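Local coordinates for protein putative TetR transcriptional regulator (Rhodococcus sp., PDB 2I10) that probably binds DNA as a transcriptional regulator of the TetR family, and is seen here as a dimer of helical subunits, at residues Gln18-Met21 against Glu22-Arg26; Leu58-Lys61 against Thr62-Arg65; Leu72-Glu75 against Glu76-Arg80; Gln136-Leu139 against Asp140-Lys144; Gly178-Arg181 against Glu182-Thr185. One frame throughout, in Å; residues are numbered along the deposited sequence.

Four contacts join neighbouring turns of single helices; the fifth joins a loop to the helix start that follows it. Interactions 1 and 2, with centres 10 Å apart, lie in the region of the TetR-type DNA-binding domain and meet through Phe24 and Phe59 and through Thr62 against Ala20 and Met21. Interactions 3 and 4, centres 12 Å apart, are tied where Arg141 NH2 reaches Arg80 O, a probable hydrogen bond of 2.9 Å. In interaction 4 the side chain of Leu139 is about 8 Å from bound p-nitrophenol; Leu74 of interaction 3 is about 13 Å away. Interactions 1 and 5 both touch the second subunit, interaction 5 through its pocket residue Arg162.

Interaction 1. Residues Gln18-Met21 against Glu22-Arg26; sequences QTAM and ELFWR
The ring of Phe24 is met obliquely by the backbone of the preceding turn, Ala20 O lying 3.1 Å from Phe24 CD2, while the methyl CB of Ala20 reaches Phe24 CE2 at 4.0 Å. The indole of Trp25 is approached differently: the methyl CE of Met21, a selenomethionine here, sits at its edge, near the ring plane, 4.2 Å from Trp25 CB. Met21 sends CG anti to the backbone N (chi1 178°) and then bends at both following torsions, which carries CE forward over the next turn until it also touches Phe24 CB. One methyl thus touches the CB atoms of two aromatic residues.

The backbone bonds beneath are those of a regular alpha-helix, among them Phe24 N to Ala20 O at 2.9 Å. On another side of the helix Glu22 lays its CG 3.0 Å from Gln18 O, and a water donates both to Glu22 OE1 and to Thr19 O, at 2.7 Å from the latter. Thr19 OG1 is bonded to Val15 O.

Helix 15-27 is the first modelled helix of the TetR-type DNA-binding region. Phe24 meets Phe59 of helix 55-66 edge-to-face, Leu23 packs on Leu37 and Ala40 of helix 34-41, and Met21 and Trp25 lie against Met108 of helix 108-112 and Leu114 of the second subunit.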
loop_
_atom_site.group_PDB
_atom_site.type_symbol
_atom_site.label_atom_id
_atom_site.label_comp_id
_atom_site.label_asym_id
_atom_site.label_seq_id
_atom_site.Cartn_x
_atom_site.Cartn_y
_atom_site.Cartn_z
ATOM N N GLN B 18 0.867 -13.569 -13.176
ATOM C CA GLN B 18 -0.322 -12.865 -12.768
ATOM C C GLN B 18 -1.522 -13.750 -12.809
ATOM O O GLN B 18 -2.356 -13.680 -11.927
ATOM C CB GLN B 18 -0.550 -11.660 -13.672
ATOM C CG GLN B 18 -1.727 -10.804 -13.336
ATOM C CD GLN B 18 -1.703 -9.541 -14.215
ATOM O OE1 GLN B 18 -2.487 -8.646 -14.029
ATOM N NE2 GLN B 18 -0.783 -9.501 -15.193
ATOM N N THR B 19 -1.627 -14.567 -13.857
ATOM C CA THR B 19 -2.713 -15.524 -13.964
ATOM C C THR B 19 -2.715 -16.535 -12.818
ATOM O O THR B 19 -3.758 -16.812 -12.211
ATOM C CB THR B 19 -2.667 -16.245 -15.343
ATOM O OG1 THR B 19 -2.665 -15.234 -16.336
ATOM C CG2 THR B 19 -3.884 -17.088 -15.532
ATOM N N ALA B 20 -1.531 -17.080 -12.538
ATOM C CA ALA B 20 -1.315 -17.965 -11.382
ATOM C C ALA B 20 -1.654 -17.295 -10.050
ATOM O O ALA B 20 -2.392 -17.872 -9.254
ATOM C CB ALA B 20 0.081 -18.471 -11.406
HETATM N N MSE B 21 -1.169 -16.068 -9.820
HETATM C CA MSE B 21 -1.595 -15.265 -8.661
HETATM C C MSE B 21 -3.110 -15.167 -8.456
HETATM O O MSE B 21 -3.587 -15.398 -7.344
HETATM C CB MSE B 21 -1.002 -13.844 -8.703
HETATM C CG MSE B 21 -1.434 -12.898 -7.547
HETATM SE SE MSE B 21 -0.392 -13.345 -5.971
HETATM C CE MSE B 21 -1.329 -14.905 -5.134
ATOM N N GLU B 22 -3.874 -14.826 -9.492
ATOM C CA GLU B 22 -5.342 -14.683 -9.348
ATOM C C GLU B 22 -5.978 -15.962 -8.895
ATOM O O GLU B 22 -6.900 -15.933 -8.092
ATOM C CB GLU B 22 -6.043 -14.241 -10.663
ATOM C CG GLU B 22 -5.255 -13.221 -11.443
ATOM C CD GLU B 22 -5.960 -12.704 -12.702
ATOM O OE1 GLU B 22 -6.418 -13.504 -13.571
ATOM O OE2 GLU B 22 -6.015 -11.461 -12.816
ATOM N N LEU B 23 -5.528 -17.079 -9.464
ATOM C CA LEU B 23 -6.019 -18.377 -9.072
ATOM C C LEU B 23 -5.707 -18.672 -7.644
ATOM O O LEU B 23 -6.575 -19.091 -6.897
ATOM C CB LEU B 23 -5.389 -19.490 -9.923
ATOM C CG LEU B 23 -6.074 -19.893 -11.205
ATOM C CD1 LEU B 23 -5.166 -20.840 -11.979
ATOM C CD2 LEU B 23 -7.442 -20.534 -10.906
ATOM N N PHE B 24 -4.438 -18.546 -7.274
ATOM C CA PHE B 24 -4.035 -18.895 -5.914
ATOM C C PHE B 24 -4.700 -17.902 -4.958
ATOM O O PHE B 24 -5.042 -18.239 -3.815
ATOM C CB PHE B 24 -2.501 -18.849 -5.719
ATOM C CG PHE B 24 -1.708 -19.916 -6.476
ATOM C CD1 PHE B 24 -1.963 -21.271 -6.321
ATOM C CD2 PHE B 24 -0.634 -19.550 -7.279
ATOM C CE1 PHE B 24 -1.198 -22.239 -6.985
ATOM C CE2 PHE B 24 0.131 -20.513 -7.954
ATOM C CZ PHE B 24 -0.157 -21.847 -7.804
ATOM N N TRP B 25 -4.855 -16.654 -5.407
ATOM C CA TRP B 25 -5.429 -15.630 -4.513
ATOM C C TRP B 25 -6.831 -16.067 -4.123
ATOM O O TRP B 25 -7.157 -16.086 -2.949
ATOM C CB TRP B 25 -5.486 -14.290 -5.219
ATOM C CG TRP B 25 -6.042 -13.185 -4.391
ATOM C CD1 TRP B 25 -7.332 -12.694 -4.414
ATOM C CD2 TRP B 25 -5.328 -12.403 -3.421
ATOM N NE1 TRP B 25 -7.457 -11.658 -3.509
ATOM C CE2 TRP B 25 -6.244 -11.443 -2.899
ATOM C CE3 TRP B 25 -4.002 -12.400 -2.970
ATOM C CZ2 TRP B 25 -5.878 -10.513 -1.922
ATOM C CZ3 TRP B 25 -3.639 -11.486 -2.009
ATOM C CH2 TRP B 25 -4.585 -10.545 -1.486
ATOM N N ARG B 26 -7.632 -16.439 -5.124
ATOM C CA ARG B 26 -9.039 -16.810 -4.944
ATOM C C ARG B 26 -9.236 -18.203 -4.342
ATOM O O ARG B 26 -10.124 -18.402 -3.503
ATOM C CB ARG B 26 -9.762 -16.723 -6.282
ATOM C CG ARG B 26 -11.260 -17.115 -6.199
ATOM C CD ARG B 26 -11.962 -17.043 -7.543
ATOM N NE ARG B 26 -11.597 -18.175 -8.412
ATOM C CZ ARG B 26 -10.747 -18.092 -9.432
ATOM N NH1 ARG B 26 -10.141 -16.935 -9.735
ATOM N NH2 ARG B 26 -10.504 -19.163 -10.147
HETATM O O HOH W 1 -6.311 -16.617 -13.141
#

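Interaction 2. Residues Leu58-Lys61 against Thr62-Arg65; sequences LFEK and TLDR
Phe59 and Leu63 cross at a slant one helical turn apart, the leucine lying over one face of the ring. Leu63 CG stands above that face, offset toward the rim, and the branch CD1 comes within 3.6 Å of Phe59 CE2. The phenylalanine has CG anti to its backbone N (chi1 177°), which carries the ring along the helix to the leucine.

Thr62 instead keeps its OG1 beside its own backbone N. From there the hydroxyl donates to Leu58 O at 3.0 Å, and Thr62 N donates to the same oxygen from the opposite face of the carbonyl plane. Two donors therefore grip one carbonyl oxygen, and the hydroxyl also rests against Leu58 CD1.

Glu60 and Asp64 share Arg70 through salt bridges, which probably offsets their like charges. Helix 55-66 lies between others: Thr62 packs on Ala20 and Met21 of helix 15-27, Leu58 on Leu48 and Phe52 of helix 45-52, and Phe59 and Leu63 on Leu126 of helix 121-148.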
loop_
_atom_site.group_PDB
_atom_site.type_symbol
_atom_site.label_atom_id
_atom_site.label_comp_id
_atom_site.label_asym_id
_atom_site.label_seq_id
_atom_site.Cartn_x
_atom_site.Cartn_y
_atom_site.Cartn_z
ATOM N N LEU B 58 5.879 -23.248 -9.121
ATOM C CA LEU B 58 5.132 -22.118 -9.683
ATOM C C LEU B 58 4.581 -21.202 -8.563
ATOM O O LEU B 58 4.626 -19.997 -8.657
ATOM C CB LEU B 58 4.013 -22.593 -10.597
ATOM C CG LEU B 58 2.924 -21.615 -11.049
ATOM C CD1 LEU B 58 3.556 -20.355 -11.746
ATOM C CD2 LEU B 58 1.906 -22.312 -11.985
ATOM N N PHE B 59 4.076 -21.797 -7.509
ATOM C CA PHE B 59 3.547 -21.018 -6.377
ATOM C C PHE B 59 4.641 -20.197 -5.692
ATOM O O PHE B 59 4.425 -19.024 -5.371
ATOM C CB PHE B 59 2.807 -21.959 -5.410
ATOM C CG PHE B 59 2.283 -21.284 -4.157
ATOM C CD1 PHE B 59 1.105 -20.504 -4.198
ATOM C CD2 PHE B 59 2.930 -21.456 -2.928
ATOM C CE1 PHE B 59 0.595 -19.902 -3.051
ATOM C CE2 PHE B 59 2.413 -20.857 -1.759
ATOM C CZ PHE B 59 1.253 -20.072 -1.823
ATOM N N GLU B 60 5.824 -20.783 -5.494
ATOM C CA GLU B 60 6.938 -20.051 -4.880
ATOM C C GLU B 60 7.417 -18.918 -5.789
ATOM O O GLU B 60 7.796 -17.870 -5.298
ATOM C CB GLU B 60 8.122 -20.994 -4.537
ATOM C CG GLU B 60 7.764 -22.219 -3.609
ATOM C CD GLU B 60 7.364 -21.843 -2.178
ATOM O OE1 GLU B 60 7.658 -20.715 -1.765
ATOM O OE2 GLU B 60 6.787 -22.692 -1.445
ATOM N N LYS B 61 7.383 -19.118 -7.110
ATOM C CA LYS B 61 7.769 -18.045 -8.068
ATOM C C LYS B 61 6.753 -16.880 -8.027
ATOM O O LYS B 61 7.113 -15.708 -8.179
ATOM C CB LYS B 61 7.855 -18.575 -9.528
ATOM C CG LYS B 61 8.936 -19.629 -9.822
ATOM C CD LYS B 61 8.672 -20.382 -11.222
ATOM C CE LYS B 61 9.347 -21.752 -11.352
ATOM N NZ LYS B 61 10.845 -21.734 -11.071
ATOM N N THR B 62 5.485 -17.230 -7.861
ATOM C CA THR B 62 4.409 -16.244 -7.784
ATOM C C THR B 62 4.625 -15.386 -6.499
ATOM O O THR B 62 4.538 -14.169 -6.560
ATOM C CB THR B 62 3.013 -16.920 -7.816
ATOM O OG1 THR B 62 2.834 -17.571 -9.081
ATOM C CG2 THR B 62 1.902 -15.894 -7.720
ATOM N N LEU B 63 4.970 -16.019 -5.380
ATOM C CA LEU B 63 5.246 -15.303 -4.139
ATOM C C LEU B 63 6.472 -14.439 -4.249
ATOM O O LEU B 63 6.500 -13.363 -3.636
ATOM C CB LEU B 63 5.353 -16.249 -2.944
ATOM C CG LEU B 63 4.169 -17.135 -2.534
ATOM C CD1 LEU B 63 4.551 -17.977 -1.284
ATOM C CD2 LEU B 63 2.886 -16.303 -2.244
ATOM N N ASP B 64 7.508 -14.885 -4.957
ATOM C CA ASP B 64 8.661 -14.024 -5.232
ATOM C C ASP B 64 8.224 -12.732 -5.919
ATOM O O ASP B 64 8.738 -11.670 -5.610
ATOM C CB ASP B 64 9.692 -14.711 -6.145
ATOM C CG ASP B 64 10.395 -15.883 -5.485
ATOM O OD1 ASP B 64 10.310 -16.017 -4.240
ATOM O OD2 ASP B 64 11.047 -16.678 -6.224
ATOM N N ARG B 65 7.300 -12.839 -6.879
ATOM C CA ARG B 65 6.853 -11.681 -7.650
ATOM C C ARG B 65 5.941 -10.742 -6.816
ATOM O O ARG B 65 6.047 -9.536 -6.931
ATOM C CB ARG B 65 6.160 -12.150 -8.938
ATOM C CG ARG B 65 5.689 -11.050 -9.905
ATOM C CD ARG B 65 6.837 -10.238 -10.500
ATOM N NE ARG B 65 7.861 -11.027 -11.204
ATOM C CZ ARG B 65 7.920 -11.187 -12.527
ATOM N NH1 ARG B 65 6.990 -10.645 -13.303
ATOM N NH2 ARG B 65 8.892 -11.911 -13.082
#

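Interaction 3. Residues Leu72-Glu75 against Glu76-Arg80; sequences LQLE and EAMVR
Gln73 and Glu76 lie side by side on the last turns of the short alpha-helix 71-78, their ends pointing the same way. Gln73 CG is 3.9 Å from Glu76 OE2, and the amide and carboxylate planes are turned 74° apart. Glu76 reaches this place because its CG sits between the backbone N and the carbonyl carbon (chi1 87°), which swings the extended chain back over the previous turn and brings OE1 to Leu72 CD1.

The other pair is Leu74 with Met78, a selenomethionine. These two pack on Thr137 of helix 121-148, while Phe90 of helix 83-98 covers Leu74 and Ala77.

Helical bonding weakens toward the C-terminal end. Glu76 N and Ala77 N bond regularly to the carbonyls of Leu72 and Gln73, whereas Val79 N holds Glu75 O only weakly, at 3.5 Å. Further along, Arg80 forms salt bridges with Glu85 and Asp89. Double bending of the Met78 chain finally sets its CE 4.1 Å from Leu74 CD1.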
loop_
_atom_site.group_PDB
_atom_site.type_symbol
_atom_site.label_atom_id
_atom_site.label_comp_id
_atom_site.label_asym_id
_atom_site.label_seq_id
_atom_site.Cartn_x
_atom_site.Cartn_y
_atom_site.Cartn_z
ATOM N N LEU B 72 13.662 -14.855 2.040
ATOM C CA LEU B 72 15.055 -14.924 1.583
ATOM C C LEU B 72 15.627 -13.526 1.346
ATOM O O LEU B 72 16.756 -13.239 1.736
ATOM C CB LEU B 72 15.185 -15.816 0.326
ATOM C CG LEU B 72 16.456 -15.699 -0.562
ATOM C CD1 LEU B 72 17.736 -16.071 0.173
ATOM C CD2 LEU B 72 16.372 -16.487 -1.871
ATOM N N GLN B 73 14.829 -12.639 0.751
ATOM C CA GLN B 73 15.306 -11.300 0.478
ATOM C C GLN B 73 15.400 -10.481 1.752
ATOM O O GLN B 73 16.321 -9.719 1.897
ATOM C CB GLN B 73 14.441 -10.611 -0.566
ATOM C CG GLN B 73 14.725 -11.088 -1.988
ATOM C CD GLN B 73 14.340 -12.559 -2.202
ATOM O OE1 GLN B 73 13.281 -13.035 -1.737
ATOM N NE2 GLN B 73 15.228 -13.300 -2.895
ATOM N N LEU B 74 14.478 -10.669 2.688
ATOM C CA LEU B 74 14.563 -9.949 3.960
ATOM C C LEU B 74 15.824 -10.365 4.748
ATOM O O LEU B 74 16.617 -9.527 5.188
ATOM C CB LEU B 74 13.296 -10.190 4.773
ATOM C CG LEU B 74 13.148 -9.382 6.059
ATOM C CD1 LEU B 74 13.095 -7.879 5.796
ATOM C CD2 LEU B 74 11.858 -9.876 6.725
ATOM N N GLU B 75 16.011 -11.674 4.879
ATOM C CA GLU B 75 17.187 -12.254 5.517
ATOM C C GLU B 75 18.497 -11.832 4.871
ATOM O O GLU B 75 19.433 -11.458 5.574
ATOM C CB GLU B 75 17.035 -13.776 5.610
ATOM C CG GLU B 75 16.000 -14.110 6.702
ATOM C CD GLU B 75 15.661 -15.573 6.824
ATOM O OE1 GLU B 75 15.929 -16.315 5.847
ATOM O OE2 GLU B 75 15.115 -15.970 7.903
ATOM N N GLU B 76 18.538 -11.823 3.541
ATOM C CA GLU B 76 19.728 -11.359 2.850
ATOM C C GLU B 76 20.021 -9.903 3.150
ATOM O O GLU B 76 21.179 -9.517 3.302
ATOM C CB GLU B 76 19.707 -11.694 1.332
ATOM C CG GLU B 76 19.023 -10.693 0.387
ATOM C CD GLU B 76 18.790 -11.267 -1.045
ATOM O OE1 GLU B 76 18.870 -12.519 -1.238
ATOM O OE2 GLU B 76 18.531 -10.457 -1.977
ATOM N N ALA B 77 18.975 -9.084 3.259
ATOM C CA ALA B 77 19.170 -7.683 3.619
ATOM C C ALA B 77 19.649 -7.536 5.089
ATOM O O ALA B 77 20.471 -6.692 5.379
ATOM C CB ALA B 77 17.886 -6.903 3.383
HETATM N N MSE B 78 19.148 -8.362 6.001
HETATM C CA MSE B 78 19.448 -8.185 7.427
HETATM C C MSE B 78 20.922 -8.449 7.761
HETATM O O MSE B 78 21.385 -8.034 8.820
HETATM C CB MSE B 78 18.530 -9.062 8.288
HETATM C CG MSE B 78 17.041 -8.704 8.188
HETATM SE SE MSE B 78 16.578 -6.863 8.755
HETATM C CE MSE B 78 16.580 -6.004 7.023
ATOM N N VAL B 79 21.640 -9.122 6.845
ATOM C CA VAL B 79 23.056 -9.483 7.020
ATOM C C VAL B 79 23.998 -8.278 6.896
ATOM O O VAL B 79 25.136 -8.339 7.312
ATOM C CB VAL B 79 23.460 -10.683 6.090
ATOM C CG1 VAL B 79 24.946 -10.939 6.106
ATOM C CG2 VAL B 79 22.769 -11.943 6.554
ATOM N N ARG B 80 23.522 -7.162 6.383
ATOM C CA ARG B 80 24.320 -5.945 6.338
ATOM C C ARG B 80 24.757 -5.530 7.743
ATOM O O ARG B 80 24.042 -5.782 8.718
ATOM C CB ARG B 80 23.554 -4.793 5.650
ATOM C CG ARG B 80 23.040 -5.095 4.221
ATOM C CD ARG B 80 24.058 -5.758 3.295
ATOM N NE ARG B 80 25.049 -4.828 2.754
ATOM C CZ ARG B 80 25.297 -4.645 1.448
ATOM N NH1 ARG B 80 24.633 -5.325 0.509
ATOM N NH2 ARG B 80 26.227 -3.774 1.065
#

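Interaction 4. Residues Gln136-Leu139 against Asp140-Lys144; sequences QTVL and DRFEK
Gln136 NE2 donates to Asp140 OD1 at 2.9 Å, with a fairly straight N-H...O angle of 158°. The acceptor lies in the plane of the glutamine amide, yet the carboxylate is met from above its own plane, the two flat groups being 54° apart. Gln136 is able to reach across because its chain bends at chi2 (57°), bringing the amide forward alongside the next turn. Asp140 is held by a second bond too, since its backbone N donates to Gln136 O at 2.8 Å; side chain and main chain thus join the same two residues.

Further round the helix, Val138 and Phe142 lie side by side and point the same way. Val138 CG1 sits over the ring face in a CH-pi contact, 3.9 Å from the centroid of the Phe142 ring, and comes closest to Phe142 CE2 at 3.6 Å. Val138 O also lies over a face of the ring, toward its rim, while accepting from Phe142 N.

Outside these turns, Phe142 packs on Leu160 of helix 157-177 and on Val87 of helix 83-98, and Arg141 turns to Arg80 O. Pairing a polar i to i+4 bond on one flank with an apolar i to i+4 contact on another is consistent with an amphipathic helix, here the long helix 121-148 of the TetR-type C-terminal domain, which also carries the p-nitrophenol pocket residues Arg131, Glu132 and Arg135.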
loop_
_atom_site.group_PDB
_atom_site.type_symbol
_atom_site.label_atom_id
_atom_site.label_comp_id
_atom_site.label_asym_id
_atom_site.label_seq_id
_atom_site.Cartn_x
_atom_site.Cartn_y
_atom_site.Cartn_z
ATOM N N GLN B 136 9.106 -9.241 13.306
ATOM C CA GLN B 136 10.052 -9.819 14.256
ATOM C C GLN B 136 11.512 -9.859 13.769
ATOM O O GLN B 136 12.415 -9.655 14.561
ATOM C CB GLN B 136 9.588 -11.215 14.734
ATOM C CG GLN B 136 10.416 -11.718 15.950
ATOM C CD GLN B 136 10.370 -10.766 17.143
ATOM O OE1 GLN B 136 9.275 -10.349 17.561
ATOM N NE2 GLN B 136 11.554 -10.386 17.678
ATOM N N THR B 137 11.722 -10.160 12.483
ATOM C CA THR B 137 13.054 -10.168 11.862
ATOM C C THR B 137 13.713 -8.780 11.897
ATOM O O THR B 137 14.923 -8.616 12.134
ATOM C CB THR B 137 12.948 -10.641 10.373
ATOM O OG1 THR B 137 12.423 -11.987 10.327
ATOM C CG2 THR B 137 14.300 -10.638 9.713
ATOM N N VAL B 138 12.902 -7.766 11.630
ATOM C CA VAL B 138 13.348 -6.381 11.708
ATOM C C VAL B 138 13.633 -6.044 13.165
ATOM O O VAL B 138 14.665 -5.506 13.459
ATOM C CB VAL B 138 12.281 -5.420 11.020
ATOM C CG1 VAL B 138 12.594 -3.977 11.289
ATOM C CG2 VAL B 138 12.287 -5.660 9.531
ATOM N N LEU B 139 12.751 -6.412 14.083
ATOM C CA LEU B 139 13.005 -6.182 15.515
ATOM C C LEU B 139 14.277 -6.899 16.012
ATOM O O LEU B 139 15.012 -6.351 16.856
ATOM C CB LEU B 139 11.803 -6.654 16.397
ATOM C CG LEU B 139 10.536 -5.789 16.469
ATOM C CD1 LEU B 139 9.339 -6.537 17.092
ATOM C CD2 LEU B 139 10.837 -4.442 17.188
ATOM N N ASP B 140 14.504 -8.126 15.542
ATOM C CA ASP B 140 15.720 -8.881 15.934
ATOM C C ASP B 140 16.891 -8.088 15.427
ATOM O O ASP B 140 17.890 -7.944 16.133
ATOM C CB ASP B 140 15.759 -10.278 15.283
ATOM C CG ASP B 140 14.809 -11.255 15.926
ATOM O OD1 ASP B 140 14.372 -10.976 17.072
ATOM O OD2 ASP B 140 14.500 -12.327 15.309
ATOM N N ARG B 141 16.790 -7.548 14.206
ATOM C CA ARG B 141 17.924 -6.745 13.650
ATOM C C ARG B 141 18.204 -5.489 14.501
ATOM O O ARG B 141 19.375 -5.098 14.692
ATOM C CB ARG B 141 17.688 -6.318 12.194
ATOM C CG ARG B 141 18.902 -5.739 11.441
ATOM C CD ARG B 141 20.096 -6.699 11.426
ATOM N NE ARG B 141 21.371 -6.099 11.022
ATOM C CZ ARG B 141 22.197 -5.469 11.863
ATOM N NH1 ARG B 141 21.889 -5.304 13.132
ATOM N NH2 ARG B 141 23.345 -5.016 11.434
ATOM N N PHE B 142 17.124 -4.879 14.998
ATOM C CA PHE B 142 17.198 -3.658 15.816
ATOM C C PHE B 142 17.823 -3.970 17.198
ATOM O O PHE B 142 18.594 -3.169 17.722
ATOM C CB PHE B 142 15.825 -2.996 15.932
ATOM C CG PHE B 142 15.348 -2.322 14.629
ATOM C CD1 PHE B 142 16.204 -2.154 13.550
ATOM C CD2 PHE B 142 14.046 -1.839 14.502
ATOM C CE1 PHE B 142 15.790 -1.506 12.393
ATOM C CE2 PHE B 142 13.646 -1.203 13.335
ATOM C CZ PHE B 142 14.524 -1.028 12.290
ATOM N N GLU B 143 17.520 -5.158 17.722
ATOM C CA GLU B 143 18.031 -5.640 19.018
ATOM C C GLU B 143 19.557 -5.856 18.932
ATOM O O GLU B 143 20.311 -5.458 19.849
ATOM C CB GLU B 143 17.275 -6.904 19.452
ATOM C CG GLU B 143 17.742 -7.515 20.745
ATOM C CD GLU B 143 17.130 -8.872 21.028
ATOM O OE1 GLU B 143 17.357 -9.818 20.220
ATOM O OE2 GLU B 143 16.467 -9.018 22.090
ATOM N N LYS B 144 20.001 -6.405 17.802
ATOM C CA LYS B 144 21.420 -6.604 17.532
ATOM C C LYS B 144 22.110 -5.275 17.310
ATOM O O LYS B 144 23.213 -5.081 17.776
ATOM C CB LYS B 144 21.577 -7.485 16.283
ATOM C CG LYS B 144 22.948 -7.516 15.645
ATOM C CD LYS B 144 22.963 -8.423 14.425
ATOM C CE LYS B 144 24.364 -8.478 13.730
ATOM N NZ LYS B 144 25.543 -8.325 14.641
#

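Interaction 5. Residues Gly178-Arg181 against Glu182-Thr185; sequences GAPR and EELT
Pro180 and Glu183 lie side by side, pointing the same way, at the start of helix 181-192, where Pro180 occupies the N-cap position. Followed outward, Glu183 begins with CB, which rests 3.5 Å from Pro180 O and 4.1 Å from Pro180 CB. Its CG is anti to the backbone N (chi1 -175°), and the chain stays extended from there, running along the proline ring. At the tip the two oxygens part company: OE1 lies 4.0 Å from Pro180 CG, while OE2 forms a salt bridge with Arg162 NE of the second subunit, Arg162 being among the residues that line the p-nitrophenol pocket.

The first helical bonds are made just behind this pair. Leu184 N donates to Pro180 O at 3.0 Å, and Thr185 N to Arg181 O at 2.9 Å. Arg181 CD passes the hydroxyl of Thr185, 4.0 Å from its OG1, and the bent arginine carries NE on to Thr99 OG1. On the buried side, Ala179 CB touches Leu184 CD1 at 4.2 Å.

Gly178, with positive phi (104°), ends the preceding helix 157-177 in a Schellman motif, so that the chain turns directly from one helix into the next. Leu184 packs back on Leu171 and Ala175 of helix 157-177 and on Val95 of helix 83-98, while Ala179 and Pro180 rest against Arg162 of the second subunit, placing this helix start at the dimer interface.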
loop_
_atom_site.group_PDB
_atom_site.type_symbol
_atom_site.label_atom_id
_atom_site.label_comp_id
_atom_site.label_asym_id
_atom_site.label_seq_id
_atom_site.Cartn_x
_atom_site.Cartn_y
_atom_site.Cartn_z
ATOM N N GLY B 178 2.483 3.470 -10.709
ATOM C CA GLY B 178 3.232 3.863 -11.893
ATOM C C GLY B 178 4.309 4.888 -11.659
ATOM O O GLY B 178 4.803 5.496 -12.609
ATOM N N ALA B 179 4.714 5.058 -10.407
ATOM C CA ALA B 179 5.789 5.978 -10.082
ATOM C C ALA B 179 7.070 5.579 -10.827
ATOM O O ALA B 179 7.385 4.379 -10.915
ATOM C CB ALA B 179 6.024 6.009 -8.543
ATOM N N PRO B 180 7.808 6.573 -11.370
ATOM C CA PRO B 180 9.071 6.274 -12.054
ATOM C C PRO B 180 10.042 5.590 -11.101
ATOM O O PRO B 180 10.061 5.901 -9.893
ATOM C CB PRO B 180 9.617 7.660 -12.449
ATOM C CG PRO B 180 8.478 8.568 -12.408
ATOM C CD PRO B 180 7.508 8.017 -11.386
ATOM N N ARG B 181 10.832 4.665 -11.638
ATOM C CA ARG B 181 11.725 3.863 -10.797
ATOM C C ARG B 181 12.855 4.660 -10.121
ATOM O O ARG B 181 13.135 4.425 -8.945
ATOM C CB ARG B 181 12.203 2.602 -11.560
ATOM C CG ARG B 181 13.720 2.322 -11.636
ATOM C CD ARG B 181 14.197 1.246 -10.653
ATOM N NE ARG B 181 13.585 -0.070 -10.890
ATOM C CZ ARG B 181 14.203 -1.146 -11.383
ATOM N NH1 ARG B 181 15.496 -1.105 -11.719
ATOM N NH2 ARG B 181 13.522 -2.281 -11.529
ATOM N N GLU B 182 13.494 5.602 -10.818
ATOM C CA GLU B 182 14.571 6.403 -10.219
ATOM C C GLU B 182 14.031 7.274 -9.073
ATOM O O GLU B 182 14.682 7.461 -8.021
ATOM C CB GLU B 182 15.297 7.247 -11.283
ATOM C CG GLU B 182 15.927 6.415 -12.427
ATOM C CD GLU B 182 16.730 7.236 -13.442
ATOM O OE1 GLU B 182 17.205 8.348 -13.106
ATOM O OE2 GLU B 182 16.894 6.754 -14.588
ATOM N N GLU B 183 12.837 7.806 -9.282
ATOM C CA GLU B 183 12.161 8.574 -8.255
ATOM C C GLU B 183 11.796 7.705 -7.030
ATOM O O GLU B 183 11.936 8.145 -5.874
ATOM C CB GLU B 183 10.911 9.180 -8.855
ATOM C CG GLU B 183 10.162 10.101 -7.955
ATOM C CD GLU B 183 9.120 10.891 -8.714
ATOM O OE1 GLU B 183 9.447 11.423 -9.783
ATOM O OE2 GLU B 183 7.983 10.993 -8.226
ATOM N N LEU B 184 11.302 6.494 -7.269
ATOM C CA LEU B 184 10.923 5.610 -6.162
ATOM C C LEU B 184 12.148 5.133 -5.374
ATOM O O LEU B 184 12.106 5.005 -4.142
ATOM C CB LEU B 184 10.069 4.419 -6.651
ATOM C CG LEU B 184 9.058 3.908 -5.628
ATOM C CD1 LEU B 184 8.186 5.040 -5.072
ATOM C CD2 LEU B 184 8.192 2.783 -6.181
ATOM N N THR B 185 13.241 4.886 -6.091
ATOM C CA THR B 185 14.504 4.518 -5.476
ATOM C C THR B 185 15.016 5.664 -4.596
ATOM O O THR B 185 15.467 5.410 -3.471
ATOM C CB THR B 185 15.543 4.138 -6.568
ATOM O OG1 THR B 185 15.130 2.908 -7.183
ATOM C CG2 THR B 185 16.944 3.983 -5.971
#